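Local coordinates for peptidoglycan recognition protein 3 (Branchiostoma belcheri tsingtauense, PDB 4Z8I) that probably hydrolyses the amide bond between N-acetylmuramic acid and L-alanine in bacterial peptidoglycan as a zinc-containing amidase fused to a chitin-binding domain, at residues Q170-S175 against N213-D218; S84-K89 against K192-Y197; P22-P27 against V53-G58. One frame throughout, in Å; residues are numbered along the deposited sequence.

Interaction 1: Q170-S175 against N213-D218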
ATOM      1  N   GLN A 170       4.806   9.884  16.344  1.00 66.78           N
ATOM      2  CA  GLN A 170       3.612   9.050  16.260  1.00 60.57           C
ATOM      3  C   GLN A 170       3.808   7.942  15.237  1.00 57.69           C
ATOM      4  O   GLN A 170       4.735   7.989  14.430  1.00 64.18           O
ATOM      5  CB  GLN A 170       2.397   9.885  15.846  1.00 70.31           C
ATOM      6  CG  GLN A 170       1.677  10.587  16.981  1.00 77.09           C
ATOM      7  CD  GLN A 170       0.334  11.152  16.550  1.00 84.53           C
ATOM      8  OE1 GLN A 170       0.015  11.196  15.360  1.00 72.47           O
ATOM      9  NE2 GLN A 170      -0.464  11.584  17.521  1.00 91.57           N
ATOM     10  N   LYS A 171       2.932   6.946  15.274  1.00 67.12           N
ATOM     11  CA  LYS A 171       2.860   5.953  14.209  1.00 52.85           C
ATOM     12  C   LYS A 171       1.454   5.997  13.630  1.00 40.48           C
ATOM     13  O   LYS A 171       0.498   6.274  14.351  1.00 57.01           O
ATOM     14  CB  LYS A 171       3.184   4.552  14.735  1.00 60.75           C
ATOM     15  CG  LYS A 171       4.599   4.416  15.278  1.00 71.76           C
ATOM     16  CD  LYS A 171       4.879   3.033  15.848  1.00 71.14           C
ATOM     17  CE  LYS A 171       4.925   1.973  14.762  1.00 71.34           C
ATOM     18  NZ  LYS A 171       5.275   0.630  15.314  1.00 75.83           N
ATOM     19  N   PRO A 172       1.324   5.747  12.320  1.00 39.45           N
ATOM     20  CA  PRO A 172      -0.003   5.719  11.695  1.00 33.06           C
ATOM     21  C   PRO A 172      -0.869   4.620  12.303  1.00 36.59           C
ATOM     22  O   PRO A 172      -0.351   3.752  13.006  1.00 33.38           O
ATOM     23  CB  PRO A 172       0.309   5.386  10.233  1.00 50.75           C
ATOM     24  CG  PRO A 172       1.731   5.810  10.036  1.00 46.63           C
ATOM     25  CD  PRO A 172       2.406   5.539  11.343  1.00 44.03           C
ATOM     26  N   THR A 173      -2.171   4.661  12.044  1.00 41.37           N
ATOM     27  CA  THR A 173      -3.066   3.614  12.523  1.00 30.97           C
ATOM     28  C   THR A 173      -2.712   2.293  11.843  1.00 37.57           C
ATOM     29  O   THR A 173      -2.173   2.284  10.737  1.00 37.38           O
ATOM     30  CB  THR A 173      -4.542   3.967  12.254  1.00 34.84           C
ATOM     31  OG1 THR A 173      -4.761   4.092  10.843  1.00 41.79           O
ATOM     32  CG2 THR A 173      -4.903   5.278  12.930  1.00 28.84           C
ATOM     33  N   ALA A 174      -3.006   1.181  12.509  1.00 40.53           N
ATOM     34  CA  ALA A 174      -2.701  -0.134  11.957  1.00 31.51           C
ATOM     35  C   ALA A 174      -3.380  -0.322  10.607  1.00 38.28           C
ATOM     36  O   ALA A 174      -2.858  -1.009   9.729  1.00 57.09           O
ATOM     37  CB  ALA A 174      -3.122  -1.225  12.923  1.00 39.63           C
ATOM     38  N   SER A 175      -4.543   0.304  10.444  1.00 31.25           N
ATOM     39  CA  SER A 175      -5.277   0.233   9.183  1.00 48.24           C
ATOM     40  C   SER A 175      -4.525   0.927   8.049  1.00 42.76           C
ATOM     41  O   SER A 175      -4.579   0.490   6.901  1.00 52.53           O
ATOM     42  CB  SER A 175      -6.678   0.829   9.336  1.00 26.71           C
ATOM     43  OG  SER A 175      -6.616   2.184   9.735  1.00 65.39           O
ATOM     44  N   ASN A 213      10.616   9.557  12.200  1.00 45.08           N
ATOM     45  CA  ASN A 213      11.328   8.529  12.963  1.00 40.54           C
ATOM     46  C   ASN A 213      10.570   7.222  13.210  1.00 49.97           C
ATOM     47  O   ASN A 213      11.060   6.149  12.867  1.00 56.70           O
ATOM     48  CB  ASN A 213      11.820   9.095  14.301  1.00 41.91           C
ATOM     49  CG  ASN A 213      13.019  10.013  14.146  1.00 46.43           C
ATOM     50  OD1 ASN A 213      13.800   9.884  13.205  1.00 58.48           O
ATOM     51  ND2 ASN A 213      13.174  10.941  15.081  1.00 47.95           N
ATOM     52  N   LEU A 214       9.387   7.310  13.812  1.00 57.59           N
ATOM     53  CA  LEU A 214       8.648   6.111  14.219  1.00 56.87           C
ATOM     54  C   LEU A 214       8.123   5.276  13.047  1.00 60.44           C
ATOM     55  O   LEU A 214       8.192   4.043  13.071  1.00 53.90           O
ATOM     56  CB  LEU A 214       7.510   6.469  15.179  1.00 48.97           C
ATOM     57  CG  LEU A 214       7.921   7.027  16.545  1.00 47.86           C
ATOM     58  CD1 LEU A 214       6.803   6.857  17.557  1.00 34.56           C
ATOM     59  CD2 LEU A 214       9.182   6.353  17.039  1.00 34.91           C
ATOM     60  N   LEU A 215       7.599   5.945  12.026  1.00 56.11           N
ATOM     61  CA  LEU A 215       7.160   5.254  10.821  1.00 46.16           C
ATOM     62  C   LEU A 215       8.349   4.588  10.129  1.00 52.70           C
ATOM     63  O   LEU A 215       8.248   3.455   9.647  1.00 59.84           O
ATOM     64  CB  LEU A 215       6.461   6.225   9.869  1.00 27.20           C
ATOM     65  CG  LEU A 215       6.009   5.627   8.538  1.00 25.23           C
ATOM     66  CD1 LEU A 215       5.136   4.409   8.777  1.00 39.46           C
ATOM     67  CD2 LEU A 215       5.267   6.660   7.709  1.00 31.18           C
ATOM     68  N   TYR A 216       9.475   5.296  10.093  1.00 49.95           N
ATOM     69  CA  TYR A 216      10.702   4.760   9.515  1.00 52.78           C
ATOM     70  C   TYR A 216      11.174   3.539  10.293  1.00 52.48           C
ATOM     71  O   TYR A 216      11.725   2.606   9.715  1.00 46.49           O
ATOM     72  CB  TYR A 216      11.800   5.825   9.486  1.00 55.93           C
ATOM     73  CG  TYR A 216      13.103   5.357   8.879  1.00 43.51           C
ATOM     74  CD1 TYR A 216      13.233   5.200   7.506  1.00 40.66           C
ATOM     75  CD2 TYR A 216      14.204   5.085   9.678  1.00 32.87           C
ATOM     76  CE1 TYR A 216      14.420   4.777   6.946  1.00 36.96           C
ATOM     77  CE2 TYR A 216      15.396   4.661   9.127  1.00 33.48           C
ATOM     78  CZ  TYR A 216      15.498   4.512   7.762  1.00 41.69           C
ATOM     79  OH  TYR A 216      16.686   4.091   7.212  1.00 49.32           O
ATOM     80  N   ASP A 217      10.959   3.553  11.607  1.00 50.06           N
ATOM     81  CA  ASP A 217      11.280   2.400  12.437  1.00 59.17           C
ATOM     82  C   ASP A 217      10.362   1.233  12.090  1.00 60.51           C
ATOM     83  O   ASP A 217      10.807   0.089  12.010  1.00 59.56           O
ATOM     84  CB  ASP A 217      11.161   2.737  13.927  1.00 76.81           C
ATOM     85  CG  ASP A 217      12.355   3.514  14.453  1.00 97.21           C
ATOM     86  OD1 ASP A 217      13.419   3.500  13.797  1.00107.95           O
ATOM     87  OD2 ASP A 217      12.231   4.131  15.533  1.00 93.29           O
ATOM     88  N   ASP A 218       9.081   1.526  11.880  1.00 45.64           N
ATOM     89  CA  ASP A 218       8.114   0.474  11.574  1.00 32.21           C
ATOM     90  C   ASP A 218       8.397  -0.196  10.228  1.00 39.16           C
ATOM     91  O   ASP A 218       8.311  -1.419  10.114  1.00 57.96           O
ATOM     92  CB  ASP A 218       6.681   1.014  11.620  1.00 28.88           C
ATOM     93  CG  ASP A 218       5.636  -0.082  11.475  1.00 59.35           C
ATOM     94  OD1 ASP A 218       5.320  -0.748  12.484  1.00 58.64           O
ATOM     95  OD2 ASP A 218       5.121  -0.274  10.354  1.00 54.85           O
TER
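Lys-171 reaches across to helix 213-218 and touches it twice, first with its greasy stem and then with its charge. Beyond CB, the CG methylene lies 3.6 Å from CB of Leu-214, the two side chains crossing at about a right angle. The chain then bends about its CG–CD bond (chi3 69°), which turns CE beside Asp-218, 3.7 Å from its CB. The tip completes the path with a salt bridge of 3.1 Å from NZ to OD1 of Asp-218, met on the anti side and 30° out of the carboxylate plane. The other carboxylate oxygen, OD2, accepts a hydrogen bond from Trp-222 NE1, so the group is gripped through both oxygens. With an alanine here in place of Asp-218, the Lys-171 ammonium would probably lose its mate and the Trp-222 indole N-H its acceptor. Deeper in, the ring of Pro-172 meets Leu-215, with CG 3.9 Å from CD1. This apolar pair lies against Phe-163 of strand 158-163 and against Phe-167, while Ile-177 of helix 174-190 touches both Pro-172 and Asp-218. The loop entering helix 174-190, N-capped by Thr-173, is thereby joined to the short helix 213-218 beside strand 158-163.

Interaction 2: S84-K89 against K192-Y197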
ATOM      1  N   SER A  84       8.676   3.362 -16.453  1.00 35.12           N
ATOM      2  CA  SER A  84       9.029   2.078 -17.033  1.00 27.00           C
ATOM      3  C   SER A  84       8.592   0.993 -16.056  1.00 39.72           C
ATOM      4  O   SER A  84       9.042   0.962 -14.911  1.00 42.95           O
ATOM      5  CB  SER A  84      10.533   1.996 -17.281  1.00 29.37           C
ATOM      6  OG  SER A  84      10.875   0.795 -17.950  1.00 45.29           O
ATOM      7  N   LEU A  85       7.700   0.118 -16.503  1.00 43.16           N
ATOM      8  CA  LEU A  85       7.185  -0.941 -15.644  1.00 44.08           C
ATOM      9  C   LEU A  85       7.865  -2.270 -15.963  1.00 38.41           C
ATOM     10  O   LEU A  85       8.259  -2.507 -17.105  1.00 61.66           O
ATOM     11  CB  LEU A  85       5.662  -1.050 -15.784  1.00 29.99           C
ATOM     12  CG  LEU A  85       4.871   0.189 -15.354  1.00 32.83           C
ATOM     13  CD1 LEU A  85       3.391   0.029 -15.646  1.00 36.45           C
ATOM     14  CD2 LEU A  85       5.089   0.479 -13.880  1.00 41.84           C
ATOM     15  N   PRO A  86       8.021  -3.140 -14.952  1.00 32.32           N
ATOM     16  CA  PRO A  86       7.622  -2.935 -13.556  1.00 39.51           C
ATOM     17  C   PRO A  86       8.643  -2.098 -12.788  1.00 45.63           C
ATOM     18  O   PRO A  86       9.766  -1.906 -13.253  1.00 57.83           O
ATOM     19  CB  PRO A  86       7.593  -4.356 -13.000  1.00 31.36           C
ATOM     20  CG  PRO A  86       8.639  -5.064 -13.779  1.00 24.51           C
ATOM     21  CD  PRO A  86       8.589  -4.484 -15.165  1.00 27.38           C
ATOM     22  N   VAL A  87       8.243  -1.608 -11.621  1.00 32.12           N
ATOM     23  CA  VAL A  87       9.082  -0.716 -10.832  1.00 31.86           C
ATOM     24  C   VAL A  87       9.989  -1.485  -9.866  1.00 38.04           C
ATOM     25  O   VAL A  87       9.548  -2.423  -9.196  1.00 49.94           O
ATOM     26  CB  VAL A  87       8.215   0.328 -10.089  1.00 29.13           C
ATOM     27  CG1 VAL A  87       9.053   1.189  -9.167  1.00 39.55           C
ATOM     28  CG2 VAL A  87       7.451   1.183 -11.086  1.00 30.87           C
ATOM     29  N   PRO A  88      11.274  -1.101  -9.819  1.00 24.76           N
ATOM     30  CA  PRO A  88      12.297  -1.732  -8.978  1.00 30.10           C
ATOM     31  C   PRO A  88      12.090  -1.494  -7.491  1.00 45.18           C
ATOM     32  O   PRO A  88      12.321  -2.408  -6.703  1.00 47.53           O
ATOM     33  CB  PRO A  88      13.590  -1.027  -9.406  1.00 25.09           C
ATOM     34  CG  PRO A  88      13.304  -0.452 -10.731  1.00 33.72           C
ATOM     35  CD  PRO A  88      11.854  -0.107 -10.736  1.00 36.65           C
ATOM     36  N   LYS A  89      11.674  -0.291  -7.105  1.00 33.71           N
ATOM     37  CA  LYS A  89      11.679   0.059  -5.688  1.00 39.08           C
ATOM     38  C   LYS A  89      10.483   0.881  -5.191  1.00 39.84           C
ATOM     39  O   LYS A  89       9.805   1.548  -5.966  1.00 41.98           O
ATOM     40  CB  LYS A  89      13.005   0.737  -5.331  1.00 43.99           C
ATOM     41  CG  LYS A  89      13.507   1.732  -6.361  1.00 37.52           C
ATOM     42  CD  LYS A  89      15.011   1.970  -6.230  1.00 27.37           C
ATOM     43  CE  LYS A  89      15.811   0.920  -6.975  1.00 51.94           C
ATOM     44  NZ  LYS A  89      17.268   1.221  -6.986  1.00 54.44           N
ATOM     45  N   LYS A 192       3.088  -4.302 -11.554  1.00 30.79           N
ATOM     46  CA  LYS A 192       3.443  -2.888 -11.540  1.00 43.00           C
ATOM     47  C   LYS A 192       4.720  -2.707 -10.730  1.00 38.92           C
ATOM     48  O   LYS A 192       5.525  -1.811 -10.995  1.00 25.48           O
ATOM     49  CB  LYS A 192       2.321  -2.060 -10.913  1.00 32.08           C
ATOM     50  CG  LYS A 192       0.977  -2.196 -11.600  1.00 35.20           C
ATOM     51  CD  LYS A 192       0.977  -1.547 -12.975  1.00 38.38           C
ATOM     52  CE  LYS A 192      -0.407  -1.623 -13.612  1.00 28.48           C
ATOM     53  NZ  LYS A 192      -0.496  -0.791 -14.842  1.00 44.90           N
ATOM     54  N   ILE A 193       4.884  -3.570  -9.735  1.00 27.36           N
ATOM     55  CA  ILE A 193       6.065  -3.581  -8.886  1.00 31.15           C
ATOM     56  C   ILE A 193       6.687  -4.971  -8.959  1.00 32.77           C
ATOM     57  O   ILE A 193       5.977  -5.974  -8.851  1.00 44.62           O
ATOM     58  CB  ILE A 193       5.692  -3.292  -7.420  1.00 21.23           C
ATOM     59  CG1 ILE A 193       4.771  -2.076  -7.327  1.00 20.70           C
ATOM     60  CG2 ILE A 193       6.934  -3.089  -6.576  1.00 30.74           C
ATOM     61  CD1 ILE A 193       4.268  -1.806  -5.930  1.00 22.74           C
ATOM     62  N   ARG A 194       8.002  -5.032  -9.152  1.00 35.74           N
ATOM     63  CA  ARG A 194       8.714  -6.307  -9.166  1.00 34.51           C
ATOM     64  C   ARG A 194       8.520  -7.047  -7.850  1.00 41.11           C
ATOM     65  O   ARG A 194       8.328  -6.427  -6.804  1.00 50.33           O
ATOM     66  CB  ARG A 194      10.209  -6.086  -9.402  1.00 56.75           C
ATOM     67  CG  ARG A 194      10.550  -5.573 -10.786  1.00 60.63           C
ATOM     68  CD  ARG A 194      12.053  -5.486 -10.994  1.00 61.11           C
ATOM     69  NE  ARG A 194      12.394  -5.298 -12.401  1.00 78.47           N
ATOM     70  CZ  ARG A 194      12.573  -6.293 -13.262  1.00 81.79           C
ATOM     71  NH1 ARG A 194      12.881  -6.037 -14.526  1.00 79.19           N
ATOM     72  NH2 ARG A 194      12.443  -7.549 -12.857  1.00 89.41           N
ATOM     73  N   SER A 195       8.561  -8.374  -7.905  1.00 43.62           N
ATOM     74  CA  SER A 195       8.431  -9.180  -6.699  1.00 35.29           C
ATOM     75  C   SER A 195       9.688  -9.020  -5.856  1.00 37.49           C
ATOM     76  O   SER A 195       9.631  -9.019  -4.625  1.00 48.31           O
ATOM     77  CB  SER A 195       8.206 -10.648  -7.054  1.00 32.55           C
ATOM     78  OG  SER A 195       9.286 -11.158  -7.815  1.00 55.59           O
ATOM     79  N   GLY A 196      10.827  -8.876  -6.525  1.00 31.33           N
ATOM     80  CA  GLY A 196      12.081  -8.645  -5.836  1.00 47.30           C
ATOM     81  C   GLY A 196      12.341  -7.160  -5.679  1.00 55.89           C
ATOM     82  O   GLY A 196      13.445  -6.683  -5.938  1.00 58.33           O
ATOM     83  N   TYR A 197      11.314  -6.430  -5.250  1.00 43.66           N
ATOM     84  CA  TYR A 197      11.414  -4.985  -5.097  1.00 43.23           C
ATOM     85  C   TYR A 197      12.185  -4.608  -3.837  1.00 50.32           C
ATOM     86  O   TYR A 197      12.325  -5.415  -2.920  1.00 52.01           O
ATOM     87  CB  TYR A 197      10.021  -4.339  -5.084  1.00 34.83           C
ATOM     88  CG  TYR A 197       9.230  -4.560  -3.815  1.00 41.67           C
ATOM     89  CD1 TYR A 197       9.325  -3.668  -2.751  1.00 43.91           C
ATOM     90  CD2 TYR A 197       8.376  -5.650  -3.684  1.00 22.93           C
ATOM     91  CE1 TYR A 197       8.608  -3.861  -1.591  1.00 48.16           C
ATOM     92  CE2 TYR A 197       7.652  -5.849  -2.524  1.00 38.34           C
ATOM     93  CZ  TYR A 197       7.774  -4.953  -1.482  1.00 52.58           C
ATOM     94  OH  TYR A 197       7.058  -5.142  -0.326  1.00 64.33           O
TER
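Arg-194 folds over Pro-86 because its CG stands anti to the carbonyl carbon (chi1 -68°) and the chain then runs extended from CG to NE. Lys-192 bends at its second torsion (chi2 -70°), and its CD passes obliquely across Leu-85, 3.9 Å from CD1. The proline ring, preceded by a cis peptide bond, places its CG 3.6 Å from CG of Arg-194. The same CG lies 4.0 Å above the guanidinium plane, displaced toward the rim, so this single carbon meets one face at its margin.

Between them the backbones form a parallel bridge centred on Val-87 and Ile-193. Val-87 N donates to Lys-192 O at 2.8 Å, and Arg-194 N returns a bond of 3.0 Å to Val-87 O, nearly straight at 169°. Val-87 thus uses both its N-H and its C=O on the two neighbours of Ile-193, the signature of parallel pairing. The side chains of Val-87 and Ile-193 share a face of this pairing; Ile-193 there packs on Val-90, on Trp-144 and on Val-188 of helix 174-190. Beyond the bridge Pro-88 O faces CA of Tyr-197, where strand 197-201 takes over beside strand 87-94.

Chemically, the division of labour is plain. Pro-86 and Pro-88 have no N-H to give, so from residues 86 to 88 Val-87 alone can donate from the backbone. The charges serve other ends: Lys-192 NZ salt-bridges Asp-145, whereas the Arg-194 stem and guanidinium rim meet Pro-86 by van der Waals contact.

Interaction 3: P22-P27 against V53-G58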
ATOM      1  N   PRO A  22     -12.729 -20.381  11.262  1.00 66.61           N
ATOM      2  CA  PRO A  22     -11.670 -21.268  10.765  1.00 65.75           C
ATOM      3  C   PRO A  22     -10.338 -20.563  10.531  1.00 73.63           C
ATOM      4  O   PRO A  22     -10.299 -19.341  10.367  1.00 61.65           O
ATOM      5  CB  PRO A  22     -12.217 -21.742   9.412  1.00 59.00           C
ATOM      6  CG  PRO A  22     -13.673 -21.413   9.428  1.00 66.37           C
ATOM      7  CD  PRO A  22     -13.790 -20.190  10.261  1.00 62.98           C
ATOM      8  N   GLY A  23      -9.256 -21.336  10.531  1.00 71.06           N
ATOM      9  CA  GLY A  23      -7.948 -20.805  10.200  1.00 59.71           C
ATOM     10  C   GLY A  23      -7.934 -20.354   8.754  1.00 60.94           C
ATOM     11  O   GLY A  23      -8.465 -21.041   7.879  1.00 62.66           O
ATOM     12  N   GLU A  24      -7.332 -19.200   8.495  1.00 57.94           N
ATOM     13  CA  GLU A  24      -7.362 -18.625   7.157  1.00 52.76           C
ATOM     14  C   GLU A  24      -5.999 -18.681   6.478  1.00 50.64           C
ATOM     15  O   GLU A  24      -5.130 -19.458   6.870  1.00 48.65           O
ATOM     16  CB  GLU A  24      -7.874 -17.185   7.213  1.00 62.00           C
ATOM     17  CG  GLU A  24      -9.213 -17.042   7.923  1.00 61.58           C
ATOM     18  CD  GLU A  24      -9.736 -15.619   7.916  1.00 68.65           C
ATOM     19  OE1 GLU A  24      -9.001 -14.710   7.470  1.00 53.30           O
ATOM     20  OE2 GLU A  24     -10.887 -15.412   8.356  1.00 70.46           O
ATOM     21  N   CYS A  25      -5.820 -17.855   5.453  1.00 30.91           N
ATOM     22  CA  CYS A  25      -4.562 -17.819   4.721  1.00 40.14           C
ATOM     23  C   CYS A  25      -4.135 -16.384   4.436  1.00 39.01           C
ATOM     24  O   CYS A  25      -4.973 -15.512   4.209  1.00 46.13           O
ATOM     25  CB  CYS A  25      -4.676 -18.611   3.415  1.00 36.20           C
ATOM     26  SG  CYS A  25      -4.839 -20.401   3.639  1.00 61.10           S
ATOM     27  N   ASN A  26      -2.826 -16.152   4.461  1.00 39.05           N
ATOM     28  CA  ASN A  26      -2.249 -14.845   4.165  1.00 47.21           C
ATOM     29  C   ASN A  26      -2.572 -14.398   2.742  1.00 62.34           C
ATOM     30  O   ASN A  26      -2.081 -14.988   1.778  1.00 71.37           O
ATOM     31  CB  ASN A  26      -0.733 -14.900   4.373  1.00 45.99           C
ATOM     32  CG  ASN A  26      -0.062 -13.552   4.198  1.00 54.84           C
ATOM     33  OD1 ASN A  26      -0.717 -12.510   4.167  1.00 70.14           O
ATOM     34  ND2 ASN A  26       1.260 -13.568   4.092  1.00 56.51           N
ATOM     35  N   PRO A  27      -3.398 -13.346   2.609  1.00 64.96           N
ATOM     36  CA  PRO A  27      -3.882 -12.857   1.311  1.00 52.40           C
ATOM     37  C   PRO A  27      -2.737 -12.419   0.413  1.00 46.29           C
ATOM     38  O   PRO A  27      -2.855 -12.440  -0.812  1.00 46.34           O
ATOM     39  CB  PRO A  27      -4.724 -11.633   1.691  1.00 33.20           C
ATOM     40  CG  PRO A  27      -5.077 -11.830   3.120  1.00 30.96           C
ATOM     41  CD  PRO A  27      -3.908 -12.533   3.727  1.00 47.71           C
ATOM     42  N   VAL A  53     -11.489 -21.678   0.000  1.00 53.19           N
ATOM     43  CA  VAL A  53     -11.624 -20.239   0.203  1.00 45.41           C
ATOM     44  C   VAL A  53     -10.399 -19.513  -0.337  1.00 44.96           C
ATOM     45  O   VAL A  53      -9.275 -19.785   0.085  1.00 61.56           O
ATOM     46  CB  VAL A  53     -11.802 -19.879   1.694  1.00 39.92           C
ATOM     47  CG1 VAL A  53     -12.140 -18.404   1.840  1.00 31.65           C
ATOM     48  CG2 VAL A  53     -12.888 -20.731   2.328  1.00 33.77           C
ATOM     49  N   ASP A  54     -10.618 -18.598  -1.278  1.00 34.45           N
ATOM     50  CA  ASP A  54      -9.533 -17.789  -1.821  1.00 37.54           C
ATOM     51  C   ASP A  54      -9.495 -16.438  -1.114  1.00 40.77           C
ATOM     52  O   ASP A  54     -10.331 -15.567  -1.367  1.00 49.15           O
ATOM     53  CB  ASP A  54      -9.695 -17.611  -3.334  1.00 32.51           C
ATOM     54  CG  ASP A  54      -8.562 -16.810  -3.960  1.00 47.46           C
ATOM     55  OD1 ASP A  54      -7.524 -16.596  -3.295  1.00 39.34           O
ATOM     56  OD2 ASP A  54      -8.707 -16.401  -5.130  1.00 58.47           O
ATOM     57  N   TYR A  55      -8.518 -16.271  -0.227  1.00 40.02           N
ATOM     58  CA  TYR A  55      -8.417 -15.065   0.589  1.00 50.24           C
ATOM     59  C   TYR A  55      -7.771 -13.892  -0.148  1.00 50.73           C
ATOM     60  O   TYR A  55      -7.491 -12.854   0.449  1.00 74.35           O
ATOM     61  CB  TYR A  55      -7.690 -15.366   1.905  1.00 54.03           C
ATOM     62  CG  TYR A  55      -8.505 -16.229   2.843  1.00 53.33           C
ATOM     63  CD1 TYR A  55      -9.372 -15.657   3.764  1.00 29.80           C
ATOM     64  CD2 TYR A  55      -8.420 -17.612   2.795  1.00 50.10           C
ATOM     65  CE1 TYR A  55     -10.124 -16.437   4.611  1.00 45.51           C
ATOM     66  CE2 TYR A  55      -9.168 -18.401   3.643  1.00 50.74           C
ATOM     67  CZ  TYR A  55     -10.020 -17.807   4.549  1.00 48.71           C
ATOM     68  OH  TYR A  55     -10.771 -18.588   5.396  1.00 51.64           O
ATOM     69  N   SER A  56      -7.549 -14.060  -1.447  1.00 49.76           N
ATOM     70  CA  SER A  56      -7.062 -12.976  -2.292  1.00 39.83           C
ATOM     71  C   SER A  56      -8.172 -11.969  -2.529  1.00 40.30           C
ATOM     72  O   SER A  56      -7.920 -10.813  -2.866  1.00 53.60           O
ATOM     73  CB  SER A  56      -6.607 -13.520  -3.642  1.00 34.78           C
ATOM     74  OG  SER A  56      -5.717 -14.599  -3.472  1.00 60.75           O
ATOM     75  N   ALA A  57      -9.406 -12.428  -2.355  1.00 40.95           N
ATOM     76  CA  ALA A  57     -10.579 -11.644  -2.707  1.00 33.51           C
ATOM     77  C   ALA A  57     -11.337 -11.161  -1.475  1.00 46.44           C
ATOM     78  O   ALA A  57     -11.317 -11.807  -0.426  1.00 56.95           O
ATOM     79  CB  ALA A  57     -11.491 -12.461  -3.604  1.00 34.83           C
ATOM     80  N   GLY A  58     -12.010 -10.023  -1.609  1.00 47.74           N
ATOM     81  CA  GLY A  58     -12.801  -9.483  -0.520  1.00 44.59           C
ATOM     82  C   GLY A  58     -12.229  -8.205   0.052  1.00 49.10           C
ATOM     83  O   GLY A  58     -11.246  -7.671  -0.463  1.00 50.99           O
TER
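Tyr-55 offers the face of its ring to Glu-24, and the two side chains cross at about a right angle. The Glu-24 CB sits 3.8 Å from the ring centroid and 26° off the ring normal, a CH-pi contact over the face. From there the acid chain runs out beyond the CZ–CE1 side of the ring, CG lying 3.3 Å from OH, and the carboxylate lies outboard of the CE1 corner, above the ring plane, CD 3.4 Å from CE1. The carboxylate plane is 26° from the ring's, but the group is displaced past the edge and unstacked. The backbone N of Cys-25 stands over the same face, 3.7 Å above it, while CG1 of Val-53 covers the opposite one. Cystine-rich and with few regular elements, this part of the chain resembles the hevein-like chitin-binding fold; Cys-25, whose CB lies 3.9 Å from CD2 of the tyrosine, is disulfide-bonded to Cys-40. At the backbone end of the tyrosine, Pro-27 brings its CB 3.3 Å from O of Tyr-55. Tyr-55 is second in a type I turn from Asp-54 to Ala-57, where Asp-54 OD1 accepts from Ser-56 N, an Asx turn.

Overall arrangement
From the N terminus, interaction 3 comes first: residues 22-27 and 53-58 close a loop of 25 residues that holds the short strands 33-34 and 40-41, complete before either of the others begins. Interaction 2 opens next, at the start of strand 87-94, and spans 102 residues before 192-197 returns beside it. Within that span interaction 1 opens at 170-175, and it closes at 213-218 only after interaction 2 has closed, so the two cross. Helix 174-190 links them, leading from interaction 1 into interaction 2. Together they tie the edge of the mixed sheet and the C-terminal helix to this helix, while interaction 3 lies in the separate cystine-rich part, beside the small three-stranded sheet.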